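Local coordinates for MdbA protein (Corynebacterium matruchotii ATCC 14266, PDB 6BO0) that probably acts as a DsbA-like thiol-disulfide oxidoreductase, catalysing disulfide-bond formation in proteins outside the cytoplasm, at residues A61-L66 against V108-R113; G70-N75 against A193-Q198; A96-A101 against D156-I161; K167-D172 against R181-G186. One frame throughout, in Å; residues are numbered along the deposited sequence.

Interaction 1: residues A61-L66 against V108-R113; sequences ADMKKL and VYWNFR
The methylenes of Lys64 pass obliquely over one face of the Trp110 indole. Lys64 CB is 3.7 Å from Trp110 CZ2 and almost as near CH2, on the six-membered ring. CG continues over the face, and CD ends 3.5 Å above the ring plane, toward the rim, where its nearest ring atom is Trp110 NE1 at 3.9 Å. With CG anti to the backbone N (chi1 -173°) and the next two torsions also extended, the aliphatic run is long enough to cross the ring before the bend at chi4 turns NZ away to Glu68. A lysine suits this place because its stem is greasy and its charged end can leave. Indole NE1 is itself satisfied by Glu15. Met63 approaches the ring obliquely, its CE 3.6 Å from Trp110 CH2 and 3.7 Å from Arg113 NH1. Arg113 stretches toward that methyl and is held by salt bridges to Glu45 and Asp60, which probably balance its charge. The two helical segments run nearly antiparallel (165°) with axes 13.2 Å apart, so long side chains must span the gap, and no hydrogen bond joins them. Helix 51-68 begins just after Cys49, in the manner of the helix following a thioredoxin-fold active-site cysteine, while helix 106-118 belongs to the helical insertion characteristic of DsbA-like proteins.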
loop_
_atom_site.group_PDB
_atom_site.type_symbol
_atom_site.label_atom_id
_atom_site.label_comp_id
_atom_site.label_asym_id
_atom_site.label_seq_id
_atom_site.Cartn_x
_atom_site.Cartn_y
_atom_site.Cartn_z
ATOM N N ALA A 61 -7.463 -5.803 -9.175
ATOM C CA ALA A 61 -8.496 -6.857 -9.143
ATOM C C ALA A 61 -7.883 -8.247 -9.335
ATOM O O ALA A 61 -8.182 -9.185 -8.577
ATOM C CB ALA A 61 -9.552 -6.617 -10.193
ATOM N N ASP A 62 -6.953 -8.361 -10.295
ATOM C CA ASP A 62 -6.320 -9.638 -10.544
ATOM C C ASP A 62 -5.443 -10.022 -9.355
ATOM O O ASP A 62 -5.400 -11.183 -8.946
ATOM C CB ASP A 62 -5.521 -9.618 -11.842
ATOM C CG ASP A 62 -6.405 -9.631 -13.089
ATOM O OD1 ASP A 62 -7.619 -9.986 -13.032
ATOM O OD2 ASP A 62 -5.852 -9.306 -14.152
ATOM N N MET A 63 -4.749 -9.030 -8.799
ATOM C CA MET A 63 -3.913 -9.268 -7.615
ATOM C C MET A 63 -4.766 -9.788 -6.443
ATOM O O MET A 63 -4.367 -10.723 -5.727
ATOM C CB MET A 63 -3.163 -7.985 -7.265
ATOM C CG MET A 63 -2.403 -8.080 -5.970
ATOM S SD MET A 63 -1.277 -6.714 -5.678
ATOM C CE MET A 63 -2.397 -5.427 -5.210
ATOM N N LYS A 64 -5.879 -9.112 -6.189
ATOM C CA LYS A 64 -6.737 -9.489 -5.063
ATOM C C LYS A 64 -7.165 -10.962 -5.134
ATOM O O LYS A 64 -7.103 -11.713 -4.157
ATOM C CB LYS A 64 -7.956 -8.604 -5.033
ATOM C CG LYS A 64 -8.836 -8.779 -3.829
ATOM C CD LYS A 64 -9.965 -7.765 -3.905
ATOM C CE LYS A 64 -10.983 -7.945 -2.820
ATOM N NZ LYS A 64 -11.928 -9.068 -3.090
ATOM N N LYS A 65 -7.532 -11.392 -6.324
ATOM C CA LYS A 65 -7.954 -12.770 -6.502
ATOM C C LYS A 65 -6.812 -13.757 -6.285
ATOM O O LYS A 65 -6.990 -14.789 -5.627
ATOM C CB LYS A 65 -8.565 -12.969 -7.874
ATOM C CG LYS A 65 -9.037 -14.412 -8.088
ATOM C CD LYS A 65 -10.016 -14.583 -9.240
ATOM C CE LYS A 65 -10.302 -16.056 -9.529
ATOM N NZ LYS A 65 -10.804 -16.795 -8.346
ATOM N N LEU A 66 -5.641 -13.446 -6.840
ATOM C CA LEU A 66 -4.490 -14.299 -6.630
ATOM C C LEU A 66 -4.167 -14.436 -5.139
ATOM O O LEU A 66 -3.805 -15.515 -4.680
ATOM C CB LEU A 66 -3.279 -13.787 -7.411
ATOM C CG LEU A 66 -3.385 -13.855 -8.937
ATOM C CD1 LEU A 66 -2.197 -13.146 -9.526
ATOM C CD2 LEU A 66 -3.477 -15.287 -9.444
ATOM N N VAL A 108 -10.024 -2.758 5.464
ATOM C CA VAL A 108 -9.844 -1.312 5.555
ATOM C C VAL A 108 -8.532 -0.917 4.883
ATOM O O VAL A 108 -8.476 0.078 4.149
ATOM C CB VAL A 108 -9.933 -0.850 7.021
ATOM C CG1 VAL A 108 -9.644 0.639 7.131
ATOM C CG2 VAL A 108 -11.295 -1.132 7.588
ATOM N N TYR A 109 -7.481 -1.699 5.105
ATOM C CA TYR A 109 -6.204 -1.432 4.454
ATOM C C TYR A 109 -6.346 -1.414 2.930
ATOM O O TYR A 109 -5.882 -0.492 2.254
ATOM C CB TYR A 109 -5.146 -2.458 4.876
ATOM C CG TYR A 109 -3.873 -2.264 4.089
ATOM C CD1 TYR A 109 -3.028 -1.196 4.330
ATOM C CD2 TYR A 109 -3.552 -3.099 3.044
ATOM C CE1 TYR A 109 -1.882 -0.982 3.569
ATOM C CE2 TYR A 109 -2.425 -2.888 2.259
ATOM C CZ TYR A 109 -1.592 -1.841 2.529
ATOM O OH TYR A 109 -0.485 -1.661 1.741
ATOM N N TRP A 110 -6.958 -2.461 2.390
ATOM C CA TRP A 110 -7.093 -2.588 0.950
ATOM C C TRP A 110 -7.846 -1.405 0.351
ATOM O O TRP A 110 -7.421 -0.807 -0.647
ATOM C CB TRP A 110 -7.821 -3.900 0.634
ATOM C CG TRP A 110 -8.011 -4.129 -0.808
ATOM C CD1 TRP A 110 -9.103 -3.798 -1.561
ATOM C CD2 TRP A 110 -7.069 -4.683 -1.710
ATOM N NE1 TRP A 110 -8.905 -4.128 -2.877
ATOM C CE2 TRP A 110 -7.661 -4.678 -2.992
ATOM C CE3 TRP A 110 -5.790 -5.199 -1.568
ATOM C CZ2 TRP A 110 -7.001 -5.160 -4.105
ATOM C CZ3 TRP A 110 -5.148 -5.683 -2.686
ATOM C CH2 TRP A 110 -5.755 -5.659 -3.923
ATOM N N ASN A 111 -8.975 -1.073 0.959
ATOM C CA ASN A 111 -9.771 0.035 0.461
ATOM C C ASN A 111 -9.071 1.392 0.617
ATOM O O ASN A 111 -9.166 2.253 -0.262
ATOM C CB ASN A 111 -11.159 0.047 1.096
ATOM C CG ASN A 111 -12.047 -1.042 0.557
ATOM O OD1 ASN A 111 -12.190 -1.172 -0.650
ATOM N ND2 ASN A 111 -12.619 -1.849 1.438
ATOM N N PHE A 112 -8.336 1.574 1.713
ATOM C CA PHE A 112 -7.594 2.811 1.932
ATOM C C PHE A 112 -6.461 2.952 0.919
ATOM O O PHE A 112 -6.252 4.033 0.365
ATOM C CB PHE A 112 -7.084 2.862 3.364
ATOM C CG PHE A 112 -6.603 4.216 3.803
ATOM C CD1 PHE A 112 -7.489 5.154 4.269
ATOM C CD2 PHE A 112 -5.261 4.540 3.774
ATOM C CE1 PHE A 112 -7.058 6.395 4.704
ATOM C CE2 PHE A 112 -4.816 5.769 4.246
ATOM C CZ PHE A 112 -5.731 6.691 4.692
ATOM N N ARG A 113 -5.753 1.857 0.661
ATOM C CA ARG A 113 -4.689 1.886 -0.350
ATOM C C ARG A 113 -5.263 2.224 -1.720
ATOM O O ARG A 113 -4.691 3.034 -2.461
ATOM C CB ARG A 113 -3.932 0.558 -0.374
ATOM C CG ARG A 113 -2.935 0.440 -1.502
ATOM C CD ARG A 113 -2.115 -0.825 -1.440
ATOM N NE ARG A 113 -1.256 -0.954 -2.622
ATOM C CZ ARG A 113 -1.629 -1.474 -3.785
ATOM N NH1 ARG A 113 -2.831 -1.987 -3.953
ATOM N NH2 ARG A 113 -0.783 -1.453 -4.806
#

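Interaction 2: residues G70-N75 against A193-Q198; sequences GKVKVN and ATWPSQ
The indole of Trp195 meets Val72 and Val74 through the carbons of its six-membered ring. Val72 CG1 lies at the ring edge, near its plane, 4.5 Å from Trp195 CZ3. Val74 CG2 approaches obliquely, 4.5 Å from Trp195 CH2. These are loose, purely apolar touches, and branched valines fit because strand residues two apart send their side chains to the same side of the sheet, where they offer methyl groups to a single large ring. A chi1 of 80° in Trp195 sets CG between the backbone N and the carbonyl carbon, directing the ring toward the strand. In this thioredoxin-like fold the strand 72-78 is an inner one, bonded to strands 27-31 and 39-45, and Trp195 packs on the sheet face also covered by helix 51-68, reaching Val41 as well. Pro196 CD lies 3.3 Å above one indole face, toward its rim. The loop bearing the ring is tied by Thr194 O, which takes both the backbone N of Ser197 and its hydroxyl. The latter bond, OG to Thr194 O, is 2.6 Å and lies in the carbonyl plane. At the other segment's start, Gly70 closes helix 51-68 through a Schellman motif, its positive phi easily adopted by glycine.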
loop_
_atom_site.group_PDB
_atom_site.type_symbol
_atom_site.label_atom_id
_atom_site.label_comp_id
_atom_site.label_asym_id
_atom_site.label_seq_id
_atom_site.Cartn_x
_atom_site.Cartn_y
_atom_site.Cartn_z
ATOM N N GLY A 70 -4.697 -18.045 -2.677
ATOM C CA GLY A 70 -3.527 -18.689 -2.130
ATOM C C GLY A 70 -2.428 -18.893 -3.151
ATOM O O GLY A 70 -1.436 -19.580 -2.865
ATOM N N LYS A 71 -2.504 -18.165 -4.267
ATOM C CA LYS A 71 -1.477 -18.289 -5.315
ATOM C C LYS A 71 -0.244 -17.429 -5.057
ATOM O O LYS A 71 0.853 -17.781 -5.502
ATOM C CB LYS A 71 -2.043 -17.938 -6.704
ATOM C CG LYS A 71 -3.241 -18.754 -7.149
ATOM C CD LYS A 71 -2.912 -20.217 -7.395
ATOM C CE LYS A 71 -2.218 -20.429 -8.727
ATOM N NZ LYS A 71 -2.014 -21.880 -9.048
ATOM N N VAL A 72 -0.420 -16.327 -4.331
ATOM C CA VAL A 72 0.650 -15.400 -4.053
ATOM C C VAL A 72 0.541 -14.877 -2.626
ATOM O O VAL A 72 -0.555 -14.817 -2.037
ATOM C CB VAL A 72 0.639 -14.157 -4.998
ATOM C CG1 VAL A 72 0.826 -14.578 -6.447
ATOM C CG2 VAL A 72 -0.623 -13.317 -4.850
ATOM N N LYS A 73 1.717 -14.531 -2.102
ATOM C CA LYS A 73 1.875 -13.732 -0.898
ATOM C C LYS A 73 2.427 -12.412 -1.421
ATOM O O LYS A 73 3.519 -12.378 -1.995
ATOM C CB LYS A 73 2.896 -14.385 0.045
ATOM C CG LYS A 73 3.333 -13.528 1.224
ATOM C CD LYS A 73 4.411 -14.186 2.061
ATOM C CE LYS A 73 3.812 -15.154 3.057
ATOM N NZ LYS A 73 4.866 -15.803 3.888
ATOM N N VAL A 74 1.684 -11.316 -1.223
ATOM C CA VAL A 74 2.104 -10.010 -1.722
ATOM C C VAL A 74 2.713 -9.208 -0.585
ATOM O O VAL A 74 2.090 -9.041 0.481
ATOM C CB VAL A 74 0.933 -9.246 -2.369
ATOM C CG1 VAL A 74 1.272 -7.777 -2.590
ATOM C CG2 VAL A 74 0.518 -9.880 -3.681
ATOM N N ASN A 75 3.918 -8.724 -0.823
ATOM C CA ASN A 75 4.570 -7.762 0.071
ATOM C C ASN A 75 4.487 -6.381 -0.551
ATOM O O ASN A 75 5.188 -6.083 -1.531
ATOM C CB ASN A 75 6.030 -8.147 0.237
ATOM C CG ASN A 75 6.227 -9.408 1.035
ATOM O OD1 ASN A 75 5.493 -9.705 1.965
ATOM N ND2 ASN A 75 7.282 -10.137 0.698
ATOM N N ALA A 193 2.767 -4.131 -15.568
ATOM C CA ALA A 193 1.331 -3.992 -15.762
ATOM C C ALA A 193 0.646 -5.325 -15.983
ATOM O O ALA A 193 -0.566 -5.413 -15.762
ATOM C CB ALA A 193 1.052 -3.066 -16.937
ATOM N N THR A 194 1.395 -6.350 -16.425
ATOM C CA THR A 194 0.826 -7.665 -16.674
ATOM C C THR A 194 1.392 -8.723 -15.725
ATOM O O THR A 194 1.279 -9.921 -15.997
ATOM C CB THR A 194 1.021 -8.086 -18.154
ATOM O OG1 THR A 194 2.417 -8.236 -18.411
ATOM C CG2 THR A 194 0.443 -7.054 -19.138
ATOM N N TRP A 195 1.961 -8.320 -14.582
ATOM C CA TRP A 195 2.547 -9.340 -13.719
ATOM C C TRP A 195 1.569 -10.432 -13.278
ATOM O O TRP A 195 1.976 -11.575 -13.172
ATOM C CB TRP A 195 3.325 -8.739 -12.532
ATOM C CG TRP A 195 2.503 -8.274 -11.357
ATOM C CD1 TRP A 195 2.191 -6.985 -11.041
ATOM C CD2 TRP A 195 1.891 -9.086 -10.334
ATOM N NE1 TRP A 195 1.450 -6.931 -9.908
ATOM C CE2 TRP A 195 1.232 -8.209 -9.454
ATOM C CE3 TRP A 195 1.833 -10.460 -10.071
ATOM C CZ2 TRP A 195 0.529 -8.672 -8.338
ATOM C CZ3 TRP A 195 1.131 -10.910 -8.996
ATOM C CH2 TRP A 195 0.486 -10.027 -8.132
ATOM N N PRO A 196 0.278 -10.110 -13.041
ATOM C CA PRO A 196 -0.598 -11.191 -12.596
ATOM C C PRO A 196 -0.691 -12.338 -13.621
ATOM O O PRO A 196 -0.855 -13.490 -13.230
ATOM C CB PRO A 196 -1.936 -10.482 -12.384
ATOM C CG PRO A 196 -1.514 -9.105 -11.936
ATOM C CD PRO A 196 -0.404 -8.809 -12.917
ATOM N N SER A 197 -0.535 -12.019 -14.901
ATOM C CA SER A 197 -0.585 -13.030 -15.945
ATOM C C SER A 197 0.603 -13.993 -15.902
ATOM O O SER A 197 0.605 -14.989 -16.618
ATOM C CB SER A 197 -0.692 -12.379 -17.332
ATOM O OG SER A 197 0.498 -11.756 -17.742
ATOM N N GLN A 198 1.621 -13.699 -15.112
ATOM C CA GLN A 198 2.731 -14.663 -14.903
ATOM C C GLN A 198 2.408 -15.761 -13.940
ATOM O O GLN A 198 3.144 -16.735 -13.861
ATOM C CB GLN A 198 3.932 -13.936 -14.367
ATOM C CG GLN A 198 4.320 -12.813 -15.269
ATOM C CD GLN A 198 5.733 -12.786 -15.688
ATOM O OE1 GLN A 198 6.544 -13.681 -15.379
ATOM N NE2 GLN A 198 6.061 -11.752 -16.404
#

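Interaction 3: residues A96-A101 against D156-I161; sequences AAYTIA and DEFKKI
Glu157 OE2 is gripped by two groups: the hydroxyl of Tyr98, which donates a short hydrogen bond of 2.5 Å from OH to OE2, and the ammonium of Lys102, in a salt bridge. This clasp lies where helix 89-103, from the helical insertion of the DsbA-like fold, meets helix 155-172, which leads the chain back to the thioredoxin-type sheet. The phenol reaches OE2 on its anti lone pair, turned away from the other oxygen, and the carboxylate stands at 80° to the phenol ring while OE2 stays in the ring plane at its edge. The lysine probably helps keep the carboxylate ionised. Tyrosine suits the spot because it is long enough to place a polar end at the partly exposed margin while its ring is buried. The segments cross at 99° with axes 10.1 Å apart, and Tyr98 fills the crossing: its CG is anti to the backbone N (chi1 175°), which swings the ring across to the second helix. There Phe158 CD1 packs at 3.9 Å from Tyr98 CB, at the root of the ring. Ile161 crosses the ring obliquely, with CG1 and CD1 both against one ring carbon, and the closer approach is CD1 to Tyr98 CE1 at 3.6 Å.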
loop_
_atom_site.group_PDB
_atom_site.type_symbol
_atom_site.label_atom_id
_atom_site.label_comp_id
_atom_site.label_asym_id
_atom_site.label_seq_id
_atom_site.Cartn_x
_atom_site.Cartn_y
_atom_site.Cartn_z
ATOM N N ALA A 96 -0.165 6.776 7.168
ATOM C CA ALA A 96 -1.562 6.447 7.408
ATOM C C ALA A 96 -1.895 5.018 6.982
ATOM O O ALA A 96 -2.504 4.268 7.746
ATOM C CB ALA A 96 -2.471 7.424 6.685
ATOM N N ALA A 97 -1.489 4.641 5.770
ATOM C CA ALA A 97 -1.770 3.303 5.289
ATOM C C ALA A 97 -1.073 2.238 6.132
ATOM O O ALA A 97 -1.650 1.174 6.402
ATOM C CB ALA A 97 -1.384 3.169 3.832
ATOM N N TYR A 98 0.156 2.527 6.573
ATOM C CA TYR A 98 0.922 1.601 7.405
ATOM C C TYR A 98 0.251 1.371 8.741
ATOM O O TYR A 98 0.223 0.256 9.263
ATOM C CB TYR A 98 2.348 2.130 7.600
ATOM C CG TYR A 98 3.186 1.320 8.536
ATOM C CD1 TYR A 98 3.791 0.147 8.120
ATOM C CD2 TYR A 98 3.357 1.719 9.859
ATOM C CE1 TYR A 98 4.532 -0.626 8.998
ATOM C CE2 TYR A 98 4.095 0.956 10.733
ATOM C CZ TYR A 98 4.687 -0.217 10.288
ATOM O OH TYR A 98 5.440 -0.965 11.168
ATOM N N THR A 99 -0.288 2.433 9.308
ATOM C CA THR A 99 -0.991 2.358 10.588
ATOM C C THR A 99 -2.185 1.410 10.480
ATOM O O THR A 99 -2.430 0.569 11.363
ATOM C CB THR A 99 -1.468 3.755 11.026
ATOM O OG1 THR A 99 -0.358 4.644 11.106
ATOM C CG2 THR A 99 -2.159 3.714 12.372
ATOM N N ILE A 100 -2.928 1.538 9.374
ATOM C CA ILE A 100 -4.054 0.640 9.137
ATOM C C ILE A 100 -3.556 -0.805 8.922
ATOM O O ILE A 100 -4.127 -1.755 9.460
ATOM C CB ILE A 100 -4.892 1.130 7.943
ATOM C CG1 ILE A 100 -5.446 2.527 8.211
ATOM C CG2 ILE A 100 -5.989 0.180 7.592
ATOM C CD1 ILE A 100 -6.054 3.200 7.005
ATOM N N ALA A 101 -2.492 -0.959 8.145
ATOM C CA ALA A 101 -1.940 -2.292 7.904
ATOM C C ALA A 101 -1.545 -2.980 9.194
ATOM O O ALA A 101 -1.736 -4.193 9.326
ATOM C CB ALA A 101 -0.737 -2.216 6.986
ATOM N N ASP A 156 7.633 7.820 12.619
ATOM C CA ASP A 156 9.042 7.491 12.632
ATOM C C ASP A 156 9.286 6.038 12.222
ATOM O O ASP A 156 10.241 5.744 11.498
ATOM C CB ASP A 156 9.620 7.820 13.998
ATOM C CG ASP A 156 9.720 9.343 14.244
ATOM O OD1 ASP A 156 9.558 10.145 13.287
ATOM O OD2 ASP A 156 9.971 9.735 15.395
ATOM N N GLU A 157 8.425 5.131 12.666
ATOM C CA GLU A 157 8.508 3.739 12.247
ATOM C C GLU A 157 8.396 3.643 10.724
ATOM O O GLU A 157 9.145 2.910 10.068
ATOM C CB GLU A 157 7.411 2.975 12.935
ATOM C CG GLU A 157 7.442 1.472 12.768
ATOM C CD GLU A 157 6.600 0.770 13.829
ATOM O OE1 GLU A 157 6.801 1.029 15.031
ATOM O OE2 GLU A 157 5.757 -0.056 13.491
ATOM N N PHE A 158 7.480 4.418 10.149
ATOM C CA PHE A 158 7.295 4.414 8.715
ATOM C C PHE A 158 8.522 4.955 7.981
ATOM O O PHE A 158 8.884 4.456 6.925
ATOM C CB PHE A 158 6.038 5.192 8.301
ATOM C CG PHE A 158 5.891 5.215 6.799
ATOM C CD1 PHE A 158 5.442 4.082 6.123
ATOM C CD2 PHE A 158 6.344 6.289 6.059
ATOM C CE1 PHE A 158 5.423 4.050 4.738
ATOM C CE2 PHE A 158 6.331 6.255 4.671
ATOM C CZ PHE A 158 5.876 5.128 4.017
ATOM N N LYS A 159 9.176 5.981 8.523
ATOM C CA LYS A 159 10.408 6.474 7.889
ATOM C C LYS A 159 11.409 5.329 7.704
ATOM O O LYS A 159 12.062 5.208 6.647
ATOM C CB LYS A 159 11.040 7.610 8.696
ATOM C CG LYS A 159 10.289 8.937 8.634
ATOM C CD LYS A 159 11.016 10.015 9.431
ATOM C CE LYS A 159 10.062 11.062 9.991
ATOM N NZ LYS A 159 10.812 12.206 10.577
ATOM N N LYS A 160 11.548 4.498 8.730
ATOM C CA LYS A 160 12.453 3.353 8.642
ATOM C C LYS A 160 11.940 2.292 7.663
ATOM O O LYS A 160 12.733 1.677 6.948
ATOM C CB LYS A 160 12.697 2.730 10.024
ATOM C CG LYS A 160 13.654 1.537 9.984
ATOM C CD LYS A 160 14.166 1.155 11.356
ATOM C CE LYS A 160 14.578 -0.300 11.473
ATOM N NZ LYS A 160 15.428 -0.838 10.404
ATOM N N ILE A 161 10.636 2.014 7.664
ATOM C CA ILE A 161 10.030 1.087 6.662
ATOM C C ILE A 161 10.468 1.522 5.251
ATOM O O ILE A 161 10.939 0.724 4.435
ATOM C CB ILE A 161 8.441 1.148 6.737
ATOM C CG1 ILE A 161 7.870 0.560 8.033
ATOM C CG2 ILE A 161 7.788 0.510 5.492
ATOM C CD1 ILE A 161 7.992 -0.935 8.160
#

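Interaction 4: residues K167-D172 against R181-G186; sequences KKLEKD and RVFIDG
Leu169, Phe183 and Asp172 give up the most surface here, with Arg181 close behind. Leucine suits its place because it forks: CD1 sits at the edge of the Phe183 ring, 3.7 Å from CE1, while CD2 touches Arg181 CG. The same CD1 lies 4.0 Å above the centre of the Arg181 guanidinium. Arginine can offer that face because its chain bends at chi2 and chi3 (-75° and -77°), so one Leu169 methyl meets both its CB-CG stem and the face of its guanidinium. Further along the helix, the backbone O of Asp172 approaches Phe183 CE2 obliquely at 3.7 Å. The aspartate carboxylate instead takes Lys168 in a salt bridge, 2.8 Å from NZ to OD2 on the syn lone pair. Thus helix 155-172 packs on strand 181-184 of the thioredoxin-like sheet. Arg181 is bound by Glu188 and Asp174, with Gln176 O and Ser178 also taking its NH1, which implies that its N-H groups are taken up by polar partners, leaving a face that can pack against the Leu169 methyl.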
loop_
_atom_site.group_PDB
_atom_site.type_symbol
_atom_site.label_atom_id
_atom_site.label_comp_id
_atom_site.label_asym_id
_atom_site.label_seq_id
_atom_site.Cartn_x
_atom_site.Cartn_y
_atom_site.Cartn_z
ATOM N N LYS A 167 16.539 0.302 0.527
ATOM C CA LYS A 167 17.791 -0.457 0.651
ATOM C C LYS A 167 17.637 -1.848 0.037
ATOM O O LYS A 167 18.529 -2.331 -0.663
ATOM C CB LYS A 167 18.189 -0.567 2.115
ATOM C CG LYS A 167 18.701 0.746 2.694
ATOM C CD LYS A 167 18.919 0.690 4.199
ATOM C CE LYS A 167 19.173 2.096 4.730
ATOM N NZ LYS A 167 19.362 2.161 6.204
ATOM N N LYS A 168 16.511 -2.507 0.305
ATOM C CA LYS A 168 16.255 -3.824 -0.260
ATOM C C LYS A 168 16.156 -3.761 -1.779
ATOM O O LYS A 168 16.684 -4.622 -2.481
ATOM C CB LYS A 168 14.991 -4.444 0.344
ATOM C CG LYS A 168 14.752 -5.872 -0.113
ATOM C CD LYS A 168 13.565 -6.525 0.580
ATOM C CE LYS A 168 13.200 -7.878 -0.006
ATOM N NZ LYS A 168 14.346 -8.815 -0.059
ATOM N N LEU A 169 15.463 -2.759 -2.305
ATOM C CA LEU A 169 15.320 -2.629 -3.737
ATOM C C LEU A 169 16.675 -2.449 -4.401
ATOM O O LEU A 169 16.953 -3.053 -5.436
ATOM C CB LEU A 169 14.386 -1.451 -4.056
ATOM C CG LEU A 169 14.193 -1.140 -5.535
ATOM C CD1 LEU A 169 13.709 -2.362 -6.309
ATOM C CD2 LEU A 169 13.243 0.025 -5.723
ATOM N N GLU A 170 17.517 -1.606 -3.811
ATOM C CA GLU A 170 18.839 -1.360 -4.361
ATOM C C GLU A 170 19.655 -2.650 -4.403
ATOM O O GLU A 170 20.332 -2.926 -5.394
ATOM C CB GLU A 170 19.537 -0.275 -3.543
ATOM C CG GLU A 170 20.877 0.161 -4.120
ATOM C CD GLU A 170 21.408 1.431 -3.481
ATOM O OE1 GLU A 170 21.307 1.566 -2.245
ATOM O OE2 GLU A 170 21.931 2.289 -4.221
ATOM N N LYS A 171 19.568 -3.450 -3.344
ATOM C CA LYS A 171 20.331 -4.699 -3.251
ATOM C C LYS A 171 19.806 -5.776 -4.205
ATOM O O LYS A 171 20.590 -6.531 -4.769
ATOM C CB LYS A 171 20.248 -5.225 -1.812
ATOM C CG LYS A 171 21.047 -6.474 -1.479
ATOM C CD LYS A 171 20.929 -6.763 0.015
ATOM C CE LYS A 171 21.055 -8.240 0.349
ATOM N NZ LYS A 171 20.680 -8.498 1.770
ATOM N N ASP A 172 18.486 -5.880 -4.348
ATOM C CA ASP A 172 17.862 -7.012 -5.043
ATOM C C ASP A 172 17.666 -6.776 -6.524
ATOM O O ASP A 172 17.528 -7.725 -7.300
ATOM C CB ASP A 172 16.480 -7.279 -4.464
ATOM C CG ASP A 172 16.510 -7.934 -3.096
ATOM O OD1 ASP A 172 17.601 -8.224 -2.551
ATOM O OD2 ASP A 172 15.403 -8.171 -2.570
ATOM N N ARG A 181 8.143 -1.100 -8.895
ATOM C CA ARG A 181 8.946 -2.272 -9.273
ATOM C C ARG A 181 8.275 -3.499 -8.715
ATOM O O ARG A 181 7.773 -3.452 -7.594
ATOM C CB ARG A 181 10.378 -2.176 -8.704
ATOM C CG ARG A 181 11.055 -0.854 -8.959
ATOM C CD ARG A 181 11.529 -0.678 -10.375
ATOM N NE ARG A 181 12.747 -1.447 -10.577
ATOM C CZ ARG A 181 13.963 -1.112 -10.163
ATOM N NH1 ARG A 181 14.206 0.077 -9.615
ATOM N NH2 ARG A 181 14.962 -1.956 -10.350
ATOM N N VAL A 182 8.263 -4.582 -9.481
ATOM C CA VAL A 182 7.663 -5.835 -9.069
ATOM C C VAL A 182 8.655 -6.955 -9.238
ATOM O O VAL A 182 9.314 -7.058 -10.284
ATOM C CB VAL A 182 6.387 -6.140 -9.885
ATOM C CG1 VAL A 182 5.762 -7.466 -9.484
ATOM C CG2 VAL A 182 5.405 -4.994 -9.741
ATOM N N PHE A 183 8.742 -7.787 -8.200
ATOM C CA PHE A 183 9.565 -8.990 -8.214
ATOM C C PHE A 183 8.673 -10.180 -7.906
ATOM O O PHE A 183 7.820 -10.101 -7.024
ATOM C CB PHE A 183 10.689 -8.942 -7.160
ATOM C CG PHE A 183 11.715 -7.891 -7.401
ATOM C CD1 PHE A 183 11.415 -6.546 -7.236
ATOM C CD2 PHE A 183 13.013 -8.241 -7.738
ATOM C CE1 PHE A 183 12.379 -5.585 -7.464
ATOM C CE2 PHE A 183 13.964 -7.286 -7.956
ATOM C CZ PHE A 183 13.652 -5.953 -7.819
ATOM N N ILE A 184 8.869 -11.284 -8.625
ATOM C CA ILE A 184 8.207 -12.548 -8.321
ATOM C C ILE A 184 9.286 -13.562 -7.945
ATOM O O ILE A 184 10.190 -13.818 -8.734
ATOM C CB ILE A 184 7.371 -13.086 -9.503
ATOM C CG1 ILE A 184 6.262 -12.087 -9.890
ATOM C CG2 ILE A 184 6.794 -14.454 -9.160
ATOM C CD1 ILE A 184 5.452 -12.478 -11.106
ATOM N N ASP A 185 9.214 -14.071 -6.724
ATOM C CA ASP A 185 10.253 -14.959 -6.171
ATOM C C ASP A 185 11.646 -14.395 -6.447
ATOM O O ASP A 185 12.570 -15.113 -6.812
ATOM C CB ASP A 185 10.069 -16.378 -6.677
ATOM C CG ASP A 185 8.857 -17.052 -6.046
ATOM O OD1 ASP A 185 8.449 -16.666 -4.910
ATOM O OD2 ASP A 185 8.305 -17.972 -6.674
ATOM N N GLY A 186 11.797 -13.100 -6.220
ATOM C CA GLY A 186 13.075 -12.456 -6.303
ATOM C C GLY A 186 13.573 -12.058 -7.673
ATOM O O GLY A 186 14.679 -11.539 -7.787
#

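Overall arrangement
All four contacts are largely buried. Interaction 2 is wholly so, apolar and sparse. The others reach a more open margin, at Lys64, Glu157 and Asp172: interaction 1 packs stems of charged chains whose ends find acids, interaction 3 has a hydrogen bond across its segments, and interaction 4 sets leucine on a guanidinium. Interactions 2 and 4 reach the same sheet from its two faces: Val182 turns from the helix toward Trp195, which also touches Met63 of interaction 1. Helix 155-172 serves interactions 3 and 4, near its start and at its end. Interactions 1 and 3 meet within the helical insertion, where Phe112 and Tyr109 pack on Ile100 and Ala101; interaction 1 then joins it to helix 51-68 of the core.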